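Local coordinates for cytolethal distending toxin protein C (Haemophilus ducreyi, PDB 1SR4) that forms the tripartite cytolethal distending toxin together with the CdtA and CdtB subunits and, as a lectin-like beta-trefoil subunit, probably contributes to carbohydrate binding, at residues 30-35 with 41-46; 59-64 with 131-136; 67-70 with 75-78; 77-82 with 114-119; 89-94 with 109-114. All blocks are in the same frame, centred on the assembly; numbering follows the deposited sequence.

Contact 1 (30-35 with 41-46); sequences PVKNDH and YLSTHW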
# COMPACT_ATOMS: atom_id res chain seq x y z
N PRO C 30 19.01 -9.76 -1.95
CA PRO C 30 17.78 -10.56 -1.88
C PRO C 30 18.12 -12.00 -1.45
O PRO C 30 19.19 -12.52 -1.79
CB PRO C 30 17.25 -10.50 -3.31
CG PRO C 30 18.50 -10.35 -4.14
CD PRO C 30 19.36 -9.41 -3.34
N VAL C 31 17.23 -12.61 -0.68
CA VAL C 31 17.43 -13.99 -0.24
C VAL C 31 17.16 -14.79 -1.51
O VAL C 31 16.17 -14.54 -2.20
CB VAL C 31 16.42 -14.38 0.86
CG1 VAL C 31 16.59 -15.84 1.25
CG2 VAL C 31 16.63 -13.48 2.10
N LYS C 32 18.06 -15.71 -1.84
CA LYS C 32 17.91 -16.49 -3.07
C LYS C 32 17.53 -17.94 -2.85
O LYS C 32 17.72 -18.49 -1.77
CB LYS C 32 19.22 -16.45 -3.87
CG LYS C 32 19.54 -15.10 -4.53
CD LYS C 32 20.80 -15.26 -5.37
CE LYS C 32 21.05 -14.08 -6.30
NZ LYS C 32 22.19 -14.37 -7.23
N ASN C 33 16.97 -18.56 -3.89
CA ASN C 33 16.64 -19.97 -3.81
C ASN C 33 17.60 -20.67 -4.77
O ASN C 33 18.21 -20.04 -5.62
CB ASN C 33 15.16 -20.24 -4.17
CG ASN C 33 14.82 -19.91 -5.62
OD1 ASN C 33 15.25 -20.60 -6.54
ND2 ASN C 33 14.03 -18.86 -5.81
N ASP C 34 17.73 -21.97 -4.61
CA ASP C 34 18.64 -22.78 -5.41
C ASP C 34 17.95 -23.48 -6.58
O ASP C 34 18.58 -24.25 -7.31
CB ASP C 34 19.29 -23.82 -4.49
CG ASP C 34 18.34 -24.27 -3.37
OD1 ASP C 34 18.01 -23.45 -2.48
OD2 ASP C 34 17.94 -25.45 -3.37
N HIS C 35 16.67 -23.21 -6.76
CA HIS C 35 15.92 -23.85 -7.83
C HIS C 35 16.27 -23.30 -9.20
O HIS C 35 16.05 -23.96 -10.22
CB HIS C 35 14.42 -23.71 -7.59
CG HIS C 35 13.59 -24.55 -8.50
ND1 HIS C 35 13.46 -25.91 -8.35
CD2 HIS C 35 12.85 -24.22 -9.59
CE1 HIS C 35 12.68 -26.39 -9.31
NE2 HIS C 35 12.30 -25.38 -10.07
N TYR C 41 17.19 -14.33 -12.87
CA TYR C 41 16.49 -13.52 -11.89
C TYR C 41 15.45 -14.25 -11.04
O TYR C 41 15.20 -13.86 -9.89
CB TYR C 41 15.91 -12.25 -12.56
CG TYR C 41 14.76 -12.41 -13.54
CD1 TYR C 41 13.44 -12.45 -13.08
CD2 TYR C 41 14.98 -12.42 -14.92
CE1 TYR C 41 12.37 -12.49 -13.97
CE2 TYR C 41 13.91 -12.46 -15.82
CZ TYR C 41 12.61 -12.49 -15.33
OH TYR C 41 11.53 -12.49 -16.20
N LEU C 42 14.86 -15.33 -11.56
CA LEU C 42 13.88 -16.07 -10.77
C LEU C 42 14.47 -16.64 -9.48
O LEU C 42 13.74 -17.06 -8.58
CB LEU C 42 13.23 -17.20 -11.59
CG LEU C 42 12.25 -16.76 -12.69
CD1 LEU C 42 11.65 -18.01 -13.34
CD2 LEU C 42 11.13 -15.87 -12.12
N SER C 43 15.80 -16.65 -9.38
CA SER C 43 16.44 -17.15 -8.17
C SER C 43 16.26 -16.15 -7.02
O SER C 43 16.56 -16.48 -5.87
CB SER C 43 17.94 -17.38 -8.41
OG SER C 43 18.60 -16.17 -8.70
N THR C 44 15.77 -14.95 -7.33
CA THR C 44 15.54 -13.93 -6.30
C THR C 44 14.06 -13.73 -6.00
O THR C 44 13.70 -12.89 -5.15
CB THR C 44 16.12 -12.55 -6.70
OG1 THR C 44 15.41 -12.07 -7.85
CG2 THR C 44 17.61 -12.65 -7.03
N HIS C 45 13.21 -14.50 -6.68
CA HIS C 45 11.75 -14.40 -6.51
C HIS C 45 11.17 -15.45 -5.57
O HIS C 45 11.63 -16.59 -5.52
CB HIS C 45 11.02 -14.57 -7.85
CG HIS C 45 11.23 -13.44 -8.81
ND1 HIS C 45 10.31 -13.13 -9.79
CD2 HIS C 45 12.26 -12.58 -8.98
CE1 HIS C 45 10.76 -12.12 -10.52
NE2 HIS C 45 11.95 -11.77 -10.05
N TRP C 46 10.12 -15.04 -4.86
CA TRP C 46 9.37 -15.89 -3.94
C TRP C 46 7.91 -15.51 -4.06
O TRP C 46 7.58 -14.35 -4.37
CB TRP C 46 9.77 -15.67 -2.48
CG TRP C 46 11.21 -15.90 -2.21
CD1 TRP C 46 12.20 -14.97 -2.20
CD2 TRP C 46 11.82 -17.15 -1.89
NE1 TRP C 46 13.40 -15.57 -1.88
CE2 TRP C 46 13.19 -16.91 -1.68
CE3 TRP C 46 11.34 -18.45 -1.74
CZ2 TRP C 46 14.10 -17.92 -1.35
CZ3 TRP C 46 12.22 -19.46 -1.41
CH2 TRP C 46 13.59 -19.19 -1.21
O HOH W 1 14.48 -12.36 -2.61
O HOH W 2 11.48 -18.48 -7.35
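W46 presents the edge of its indole to residues 30-35. NE1 donates to V31 O at 3.0 Å; the acceptor lies close to the indole plane, but the donor stands 52° above the carbonyl plane. K32 O meets the same edge near CZ2, whereas N33 CB approaches CH2 obliquely at 3.5 Å. The V31 side chain crosses the indole at roughly a right angle, CG1 reaching CZ2. N33 is also held from its backbone, its N donating to S43 O over 2.9 Å in the carbonyl plane. With CG tucked between the backbone N and the carbonyl carbon (chi1 65°), its amide is used at both ends: OD1 accepts from H35 N at 3.0 Å, an Asx turn, and ND2 gives a weak bond to L42 O. A water accepts a weak bond from N33 ND2 and donates to both L42 O and H45 O. In the beta-trefoil the contact lies in the connection from strand 19-24 to strand 46-50, which W46 begins; 41-44 forms a 3-10 turn. P30 and K32 both run parallel to the T44 side chain, P30 CG and K32 CE each 3.8 Å from T44 CG2; K32 NZ continues to S38 O.

Contact 2 (59-64 with 131-136); sequences LRDGGT and GSVSGR
D61 carries this contact almost alone, gripping residues 131-136 with both carboxylate oxygens. S132 OG donates to D61 OD1 over a short 2.5 Å, and V133 N donates to D61 OD2 at 3.0 Å along a nearly straight path (168°). Each oxygen uses its syn lone pair, so the two donors together fix the rotation of the carboxylate. CG of D61 lies opposite the backbone N (chi1 -164°), which extends the acid across the gap from its place in the type I' turn R60 to G63. On the other side S132 OG also accepts from S134 N at 3.3 Å, an ST turn that holds the hydroxyl in place. V133 CG2 packs 3.3 Å from D61 OD2, and K108 forms a salt bridge to that oxygen, which probably favours the charged form of the acid. The looser side is bridged by water: one molecule donates to D61 OD1 at 2.8 Å and, at the longer distance of 3.3 Å, to S134 OG. Here the S134 hydroxyl has its stronger partner in the backbone O of N206 of the CdtA subunit, whose ND2 donates to D61 O. The two loops thus meet beside strand 105-109, where V133 rests on L106 and K108; one loop joins strands 46-50 and 64-69, the other leads from strand 125-127 to strand 137-138.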
# COMPACT_ATOMS: atom_id res chain seq x y z
N LEU C 59 3.46 -18.97 20.01
CA LEU C 59 4.53 -18.00 19.84
C LEU C 59 4.31 -17.04 18.67
O LEU C 59 5.24 -16.35 18.25
CB LEU C 59 5.87 -18.73 19.66
CG LEU C 59 6.22 -19.69 20.80
CD1 LEU C 59 7.52 -20.42 20.50
CD2 LEU C 59 6.33 -18.91 22.11
N ARG C 60 3.08 -16.97 18.15
CA ARG C 60 2.81 -16.11 17.00
C ARG C 60 3.05 -14.63 17.32
O ARG C 60 3.35 -13.84 16.43
CB ARG C 60 1.39 -16.33 16.47
CG ARG C 60 1.07 -15.52 15.20
CD ARG C 60 -0.16 -16.09 14.50
NE ARG C 60 -1.38 -15.96 15.30
CZ ARG C 60 -2.01 -14.81 15.50
NH1 ARG C 60 -1.53 -13.70 14.96
NH2 ARG C 60 -3.14 -14.78 16.21
N ASP C 61 2.90 -14.26 18.58
CA ASP C 61 3.21 -12.89 18.97
C ASP C 61 2.49 -11.87 18.09
O ASP C 61 3.04 -10.81 17.76
CB ASP C 61 4.74 -12.73 18.88
CG ASP C 61 5.28 -11.51 19.62
OD1 ASP C 61 4.59 -10.97 20.50
OD2 ASP C 61 6.44 -11.11 19.34
N GLY C 62 1.25 -12.18 17.72
CA GLY C 62 0.47 -11.27 16.90
C GLY C 62 0.94 -11.00 15.48
O GLY C 62 0.44 -10.09 14.83
N GLY C 63 1.89 -11.79 14.97
CA GLY C 63 2.35 -11.59 13.61
C GLY C 63 1.51 -12.40 12.62
O GLY C 63 0.48 -12.97 13.01
N THR C 64 1.95 -12.46 11.37
CA THR C 64 1.24 -13.21 10.33
C THR C 64 2.09 -14.39 9.85
O THR C 64 3.20 -14.20 9.37
CB THR C 64 0.94 -12.31 9.11
OG1 THR C 64 0.14 -11.20 9.53
CG2 THR C 64 0.23 -13.11 8.01
N GLY C 131 11.58 -12.48 24.45
CA GLY C 131 10.17 -12.81 24.42
C GLY C 131 9.49 -11.95 23.36
O GLY C 131 10.09 -11.63 22.34
N SER C 132 8.24 -11.59 23.59
CA SER C 132 7.51 -10.77 22.63
C SER C 132 8.34 -9.57 22.16
O SER C 132 9.01 -8.90 22.96
CB SER C 132 6.21 -10.26 23.25
OG SER C 132 5.50 -9.45 22.33
N VAL C 133 8.30 -9.30 20.86
CA VAL C 133 9.04 -8.16 20.33
C VAL C 133 8.19 -6.88 20.33
O VAL C 133 8.66 -5.83 19.93
CB VAL C 133 9.54 -8.42 18.88
CG1 VAL C 133 10.54 -9.56 18.88
CG2 VAL C 133 8.35 -8.74 17.96
N SER C 134 6.94 -6.96 20.80
CA SER C 134 6.06 -5.78 20.77
C SER C 134 6.65 -4.54 21.41
O SER C 134 7.08 -4.58 22.55
CB SER C 134 4.73 -6.06 21.48
OG SER C 134 4.01 -7.07 20.82
N GLY C 135 6.64 -3.44 20.66
CA GLY C 135 7.13 -2.18 21.20
C GLY C 135 8.63 -2.05 21.39
O GLY C 135 9.08 -1.05 21.92
N ARG C 136 9.40 -3.06 20.99
CA ARG C 136 10.84 -2.99 21.13
C ARG C 136 11.43 -2.46 19.83
O ARG C 136 10.81 -2.58 18.75
CB ARG C 136 11.42 -4.37 21.46
CG ARG C 136 11.10 -4.84 22.89
CD ARG C 136 11.36 -6.34 23.07
NE ARG C 136 12.69 -6.75 22.64
CZ ARG C 136 13.02 -8.01 22.35
NH1 ARG C 136 12.10 -8.97 22.43
NH2 ARG C 136 14.25 -8.32 21.97
O HOH W 3 2.23 -9.75 21.36

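Contact 3 (67-70 with 75-78); sequences QFKV and KCFA
F68 O is gripped by two groups of the facing strand: F77 N donates to it at 2.8 Å, nearly along the C=O axis, and C76 CA brings a CA-H...O contact at 3.1 Å. A second backbone bond, V70 N to K75 O at 2.9 Å, is almost straight (177°). The two flank K69 and C76, a non-hydrogen-bonded antiparallel pair and a single bridge; the N-to-C directions of the short strands 67-69 and 75-77 make 126°, well short of antiparallel. Beyond the F77 N bond a water takes over, accepting from F68 N and donating to F77 O. On one face the C76 side chain, with SG beside its own backbone N (chi1 -76°), brings the sulfur to 4.0 Å from both Q67 CB and K69 CB; its other partner is C87, in a disulfide. F68 CB and F77 CB meet 3.9 Å apart, and V70 CG2 lies alongside K75 CB at 3.9 Å. K69 turns its amine back to V70 O at 2.8 Å and also pairs with E47. Strand 64-69 belongs to the six-stranded sheet and 75-77 to a hairpin with 84-86, a passage from barrel to hairpin characteristic of the beta-trefoil.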
# COMPACT_ATOMS: atom_id res chain seq x y z
N GLN C 67 4.82 -18.50 4.33
CA GLN C 67 5.87 -19.34 3.79
C GLN C 67 6.34 -18.55 2.57
O GLN C 67 5.56 -17.81 1.98
CB GLN C 67 5.34 -20.70 3.35
CG GLN C 67 4.89 -21.61 4.49
CD GLN C 67 4.32 -22.92 3.96
OE1 GLN C 67 3.37 -22.91 3.19
NE2 GLN C 67 4.91 -24.05 4.37
N PHE C 68 7.60 -18.71 2.21
CA PHE C 68 8.14 -18.05 1.03
C PHE C 68 8.34 -19.22 0.06
O PHE C 68 9.22 -20.06 0.26
CB PHE C 68 9.46 -17.37 1.37
CG PHE C 68 9.33 -16.33 2.46
CD1 PHE C 68 8.65 -15.14 2.23
CD2 PHE C 68 9.83 -16.58 3.74
CE1 PHE C 68 8.46 -14.21 3.26
CE2 PHE C 68 9.64 -15.65 4.77
CZ PHE C 68 8.95 -14.47 4.53
N LYS C 69 7.52 -19.27 -0.98
CA LYS C 69 7.54 -20.35 -1.96
C LYS C 69 8.26 -20.03 -3.26
O LYS C 69 8.16 -18.93 -3.80
CB LYS C 69 6.10 -20.78 -2.26
CG LYS C 69 5.95 -21.90 -3.28
CD LYS C 69 4.48 -22.10 -3.64
CE LYS C 69 4.30 -23.04 -4.84
NZ LYS C 69 5.07 -22.57 -6.02
N VAL C 70 8.98 -21.02 -3.76
CA VAL C 70 9.71 -20.92 -5.01
C VAL C 70 8.71 -20.90 -6.16
O VAL C 70 7.70 -21.60 -6.13
CB VAL C 70 10.66 -22.15 -5.21
CG1 VAL C 70 11.31 -22.10 -6.59
CG2 VAL C 70 11.73 -22.16 -4.12
N LYS C 75 8.60 -25.97 -3.23
CA LYS C 75 9.71 -25.76 -2.32
C LYS C 75 9.54 -24.41 -1.64
O LYS C 75 9.03 -23.46 -2.24
CB LYS C 75 11.03 -25.81 -3.08
CG LYS C 75 11.25 -27.12 -3.82
CD LYS C 75 11.21 -28.31 -2.86
CE LYS C 75 11.33 -29.65 -3.60
NZ LYS C 75 11.39 -30.78 -2.64
N CYS C 76 10.00 -24.33 -0.40
CA CYS C 76 9.88 -23.11 0.40
C CYS C 76 11.18 -22.78 1.13
O CYS C 76 11.95 -23.67 1.51
CB CYS C 76 8.75 -23.28 1.42
SG CYS C 76 7.04 -23.17 0.77
N PHE C 77 11.42 -21.48 1.32
CA PHE C 77 12.61 -21.03 2.02
C PHE C 77 12.74 -21.74 3.37
O PHE C 77 11.76 -21.91 4.09
CB PHE C 77 12.54 -19.52 2.25
CG PHE C 77 13.58 -19.02 3.20
CD1 PHE C 77 14.88 -18.78 2.77
CD2 PHE C 77 13.28 -18.85 4.55
CE1 PHE C 77 15.87 -18.39 3.67
CE2 PHE C 77 14.26 -18.46 5.47
CZ PHE C 77 15.56 -18.24 5.02
N ALA C 78 13.96 -22.12 3.73
CA ALA C 78 14.21 -22.77 5.01
C ALA C 78 15.71 -22.76 5.35
O ALA C 78 16.54 -22.59 4.46
CB ALA C 78 13.69 -24.22 4.98
O HOH W 4 9.25 -20.50 3.75

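Contact 4 (77-82 with 114-119); sequences FAFLGK and FCITSH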
# COMPACT_ATOMS: atom_id res chain seq x y z
N PHE C 77 11.42 -21.48 1.32
CA PHE C 77 12.61 -21.03 2.02
C PHE C 77 12.74 -21.74 3.37
O PHE C 77 11.76 -21.91 4.09
CB PHE C 77 12.54 -19.52 2.25
CG PHE C 77 13.58 -19.02 3.20
CD1 PHE C 77 14.88 -18.78 2.77
CD2 PHE C 77 13.28 -18.85 4.55
CE1 PHE C 77 15.87 -18.39 3.67
CE2 PHE C 77 14.26 -18.46 5.47
CZ PHE C 77 15.56 -18.24 5.02
N ALA C 78 13.96 -22.12 3.73
CA ALA C 78 14.21 -22.77 5.01
C ALA C 78 15.71 -22.76 5.35
O ALA C 78 16.54 -22.59 4.46
CB ALA C 78 13.69 -24.22 4.98
N PHE C 79 16.05 -22.89 6.63
CA PHE C 79 17.45 -22.95 7.05
C PHE C 79 17.87 -24.42 6.97
O PHE C 79 18.26 -25.03 7.97
CB PHE C 79 17.60 -22.42 8.48
CG PHE C 79 17.48 -20.92 8.59
CD1 PHE C 79 18.61 -20.10 8.49
CD2 PHE C 79 16.22 -20.33 8.72
CE1 PHE C 79 18.49 -18.71 8.52
CE2 PHE C 79 16.09 -18.94 8.74
CZ PHE C 79 17.22 -18.12 8.64
N LEU C 80 17.76 -24.98 5.78
CA LEU C 80 18.12 -26.37 5.54
C LEU C 80 18.71 -26.48 4.15
O LEU C 80 18.40 -25.66 3.26
CB LEU C 80 16.88 -27.27 5.59
CG LEU C 80 16.23 -27.66 6.91
CD1 LEU C 80 14.96 -28.41 6.60
CD2 LEU C 80 17.20 -28.52 7.74
N GLY C 81 19.55 -27.49 3.95
CA GLY C 81 20.17 -27.72 2.66
C GLY C 81 20.74 -26.47 2.04
O GLY C 81 21.54 -25.78 2.66
N LYS C 82 20.31 -26.17 0.82
CA LYS C 82 20.82 -24.99 0.14
C LYS C 82 19.90 -23.78 0.25
O LYS C 82 20.03 -22.84 -0.54
CB LYS C 82 21.07 -25.31 -1.33
CG LYS C 82 21.96 -26.53 -1.56
CD LYS C 82 23.31 -26.37 -0.89
CE LYS C 82 24.09 -25.20 -1.49
NZ LYS C 82 25.35 -24.92 -0.73
N PHE C 114 12.26 -17.53 17.12
CA PHE C 114 13.56 -16.87 16.97
C PHE C 114 13.43 -15.86 15.82
O PHE C 114 12.50 -15.96 15.02
CB PHE C 114 14.66 -17.87 16.60
CG PHE C 114 15.16 -18.72 17.74
CD1 PHE C 114 14.51 -18.74 18.97
CD2 PHE C 114 16.27 -19.54 17.56
CE1 PHE C 114 14.96 -19.57 19.99
CE2 PHE C 114 16.72 -20.38 18.58
CZ PHE C 114 16.06 -20.39 19.80
N CYS C 115 14.37 -14.91 15.72
CA CYS C 115 14.34 -13.89 14.67
C CYS C 115 15.39 -14.14 13.58
O CYS C 115 16.50 -14.58 13.87
CB CYS C 115 14.64 -12.50 15.26
SG CYS C 115 13.40 -11.74 16.36
N ILE C 116 15.04 -13.86 12.33
CA ILE C 116 15.98 -14.01 11.24
C ILE C 116 16.77 -12.71 11.17
O ILE C 116 16.18 -11.63 11.10
CB ILE C 116 15.26 -14.21 9.88
CG1 ILE C 116 14.46 -15.51 9.90
CG2 ILE C 116 16.28 -14.19 8.73
CD1 ILE C 116 13.78 -15.83 8.56
N THR C 117 18.09 -12.80 11.18
CA THR C 117 18.91 -11.60 11.13
C THR C 117 20.00 -11.73 10.07
O THR C 117 20.32 -12.85 9.63
CB THR C 117 19.63 -11.34 12.48
OG1 THR C 117 20.51 -12.44 12.77
CG2 THR C 117 18.63 -11.18 13.60
N SER C 118 20.54 -10.60 9.65
CA SER C 118 21.64 -10.59 8.69
C SER C 118 22.50 -9.37 9.06
O SER C 118 22.10 -8.24 8.82
CB SER C 118 21.13 -10.45 7.26
OG SER C 118 22.22 -10.50 6.35
N HIS C 119 23.67 -9.63 9.63
CA HIS C 119 24.59 -8.57 10.06
C HIS C 119 25.71 -8.25 9.09
O HIS C 119 26.52 -7.35 9.33
CB HIS C 119 25.27 -8.97 11.39
CG HIS C 119 24.36 -8.92 12.57
ND1 HIS C 119 23.57 -9.99 12.95
CD2 HIS C 119 24.13 -7.95 13.48
CE1 HIS C 119 22.90 -9.67 14.04
NE2 HIS C 119 23.22 -8.43 14.38
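I116 reaches out to the rings of F77 and F79, joining two hairpin regions of the beta-trefoil: strand 115-117, paired with 125-127, and the turn that follows strand 75-77. The backbones stay far apart, with F79 CA and I116 CA 10.0 Å from each other, so the gap is bridged by side chains alone and no hydrogen bond crosses it. Aliphatic-to-aromatic packing provides the direct contact. I116 has its CG1 branch beside the backbone N (chi1 -64°) and an extended chain beyond (chi2 -176°), which drives CD1 forward to the rings. CD1 lies 4.1 Å from F77 CE2, approaching that ring obliquely, the two side chains passing antiparallel to one another. Ring-to-ring packing extends the cluster: F77 and F79 meet edge to face, and F95 of strand 95-99 touches F77, F79 and I116. Polar bonds here involve backbone rather than the packed side chains: I116 O accepts from W144 NE1. A covalent link, the disulfide of C115 with C129, ties the preceding residue of the strand. F79 is the centre of an inverse gamma turn, with a weak bond from L80 N to A78 O, and its CB points toward strand 115-117. I116 CD1 meets the F79 ring at its edge, in plane, 3.9 Å from F79 CE2, while F79 CZ stands 4.0 Å from both I116 CG1 and I116 CG2.

Contact 5 (89-94 with 109-114); sequences DTDHTV and DALLGF
The one helical turn of this beta-trefoil chain, 90-93, together with the residue that leaves it, packs D91 and V94 against L111 and A110 of the loop that follows strand 105-109. V94 O accepts from A110 N at 3.0 Å with an N-H...O angle of 164°, the donor tilted from the carbonyl plane. The same pair touches through its side chains: V94 CG1, opposite the backbone N (chi1 176°), lies 3.6 Å from A110 CB. On the outer side D91 crosses L111 at a slant, with D91 OD1 4.0 Å from L111 CD1, and that oxygen has its polar partner in the Y56 hydroxyl. Between the two pairs sits a water that donates to D91 O and V94 O and accepts from L111 N. A second water donates to D91 O and, at 3.2 Å, to D109 OD2. Strands 95-99 and 105-109 are antiparallel neighbours in the six-stranded sheet of the trefoil, and the contact lies at the end of this pair remote from the turn that connects them, where the chain enters 95-99 and leaves 105-109. D109, with CG held between its backbone N and carbonyl carbon (chi1 66°), organises the loop: OD2 takes L112 N from above the carboxylate plane at 2.7 Å, an Asx motif, and OD1 takes F114 N nearly along its C-O axis. Across the way D89 occupies the N-cap position, and its carbonyl oxygen is approached by H92 N and T93 OG1 from opposite faces. T93 OG1 is bonded in addition to Q67 NE2.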
# COMPACT_ATOMS: atom_id res chain seq x y z
N ASP C 89 7.08 -29.39 5.13
CA ASP C 89 7.84 -29.44 6.38
C ASP C 89 7.65 -28.08 7.06
O ASP C 89 8.56 -27.25 7.10
CB ASP C 89 9.33 -29.69 6.09
CG ASP C 89 10.17 -29.74 7.36
OD1 ASP C 89 9.60 -29.60 8.45
OD2 ASP C 89 11.41 -29.91 7.26
N THR C 90 6.45 -27.88 7.58
CA THR C 90 6.09 -26.62 8.20
C THR C 90 6.99 -26.13 9.34
O THR C 90 7.18 -24.92 9.49
CB THR C 90 4.61 -26.64 8.66
OG1 THR C 90 4.41 -27.67 9.63
CG2 THR C 90 3.70 -26.92 7.47
N ASP C 91 7.56 -27.06 10.12
CA ASP C 91 8.44 -26.66 11.22
C ASP C 91 9.64 -25.86 10.71
O ASP C 91 10.19 -25.02 11.42
CB ASP C 91 8.98 -27.89 11.97
CG ASP C 91 7.97 -28.48 12.94
OD1 ASP C 91 6.80 -28.02 13.00
OD2 ASP C 91 8.36 -29.43 13.66
N HIS C 92 10.06 -26.12 9.48
CA HIS C 92 11.20 -25.39 8.92
C HIS C 92 10.84 -24.36 7.87
O HIS C 92 11.69 -23.58 7.47
CB HIS C 92 12.20 -26.36 8.29
CG HIS C 92 12.85 -27.28 9.27
ND1 HIS C 92 13.83 -26.86 10.15
CD2 HIS C 92 12.62 -28.58 9.55
CE1 HIS C 92 14.17 -27.87 10.93
NE2 HIS C 92 13.45 -28.93 10.59
N THR C 93 9.59 -24.33 7.43
CA THR C 93 9.22 -23.41 6.36
C THR C 93 8.23 -22.32 6.72
O THR C 93 8.06 -21.38 5.94
CB THR C 93 8.64 -24.18 5.16
OG1 THR C 93 7.46 -24.87 5.56
CG2 THR C 93 9.66 -25.21 4.67
N VAL C 94 7.58 -22.44 7.87
CA VAL C 94 6.61 -21.42 8.26
C VAL C 94 7.28 -20.32 9.07
O VAL C 94 7.90 -20.58 10.11
CB VAL C 94 5.44 -22.02 9.05
CG1 VAL C 94 4.49 -20.90 9.52
CG2 VAL C 94 4.68 -23.02 8.16
N ASP C 109 10.68 -17.43 13.08
CA ASP C 109 10.28 -18.75 12.63
C ASP C 109 9.08 -19.08 13.53
O ASP C 109 9.02 -18.62 14.69
CB ASP C 109 11.42 -19.78 12.79
CG ASP C 109 11.78 -20.05 14.25
OD1 ASP C 109 12.16 -19.10 14.96
OD2 ASP C 109 11.67 -21.23 14.67
N ALA C 110 8.12 -19.81 13.00
CA ALA C 110 6.92 -20.14 13.76
C ALA C 110 7.17 -21.13 14.88
O ALA C 110 6.54 -21.04 15.93
CB ALA C 110 5.84 -20.69 12.82
N LEU C 111 8.08 -22.06 14.67
CA LEU C 111 8.35 -23.09 15.67
C LEU C 111 9.04 -22.62 16.95
O LEU C 111 8.56 -22.91 18.05
CB LEU C 111 9.19 -24.22 15.06
CG LEU C 111 9.49 -25.36 16.05
CD1 LEU C 111 8.21 -26.18 16.26
CD2 LEU C 111 10.58 -26.25 15.52
N LEU C 112 10.14 -21.87 16.81
CA LEU C 112 10.92 -21.43 17.97
C LEU C 112 10.71 -20.00 18.42
O LEU C 112 11.08 -19.65 19.55
CB LEU C 112 12.41 -21.64 17.68
CG LEU C 112 12.86 -23.06 17.32
CD1 LEU C 112 14.29 -23.02 16.79
CD2 LEU C 112 12.75 -23.95 18.54
N GLY C 113 10.16 -19.17 17.54
CA GLY C 113 9.97 -17.78 17.91
C GLY C 113 11.28 -17.02 17.87
O GLY C 113 11.42 -15.99 18.53
N PHE C 114 12.26 -17.53 17.12
CA PHE C 114 13.56 -16.87 16.97
C PHE C 114 13.43 -15.86 15.82
O PHE C 114 12.50 -15.96 15.02
CB PHE C 114 14.66 -17.87 16.60
CG PHE C 114 15.16 -18.72 17.74
CD1 PHE C 114 14.51 -18.74 18.97
CD2 PHE C 114 16.27 -19.54 17.56
CE1 PHE C 114 14.96 -19.57 19.99
CE2 PHE C 114 16.72 -20.38 18.58
CZ PHE C 114 16.06 -20.39 19.80
O HOH W 5 8.88 -22.51 11.97
O HOH W 6 12.24 -23.62 12.69

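How the contacts relate
Contacts 3, 4 and 5 are buried, whereas contacts 1 and 2 are partly buried and lie on opposite sides of the chain's centre, their centres about 27 Å apart. Contacts 3 and 4 share F77, which takes part in backbone pairing in one and in purely apolar packing in the other. Contact 1 adjoins the same region, where W46 and V31 pack on F77. Contacts 3 and 5 meet through Q67 and T93, and L59 of contact 2 packs on the 109-114 loop of contact 5. Carboxylate bonding dominates contact 2, next to the CdtA subunit; water bridges contribute in all but contact 4, which has no polar bond between its segments.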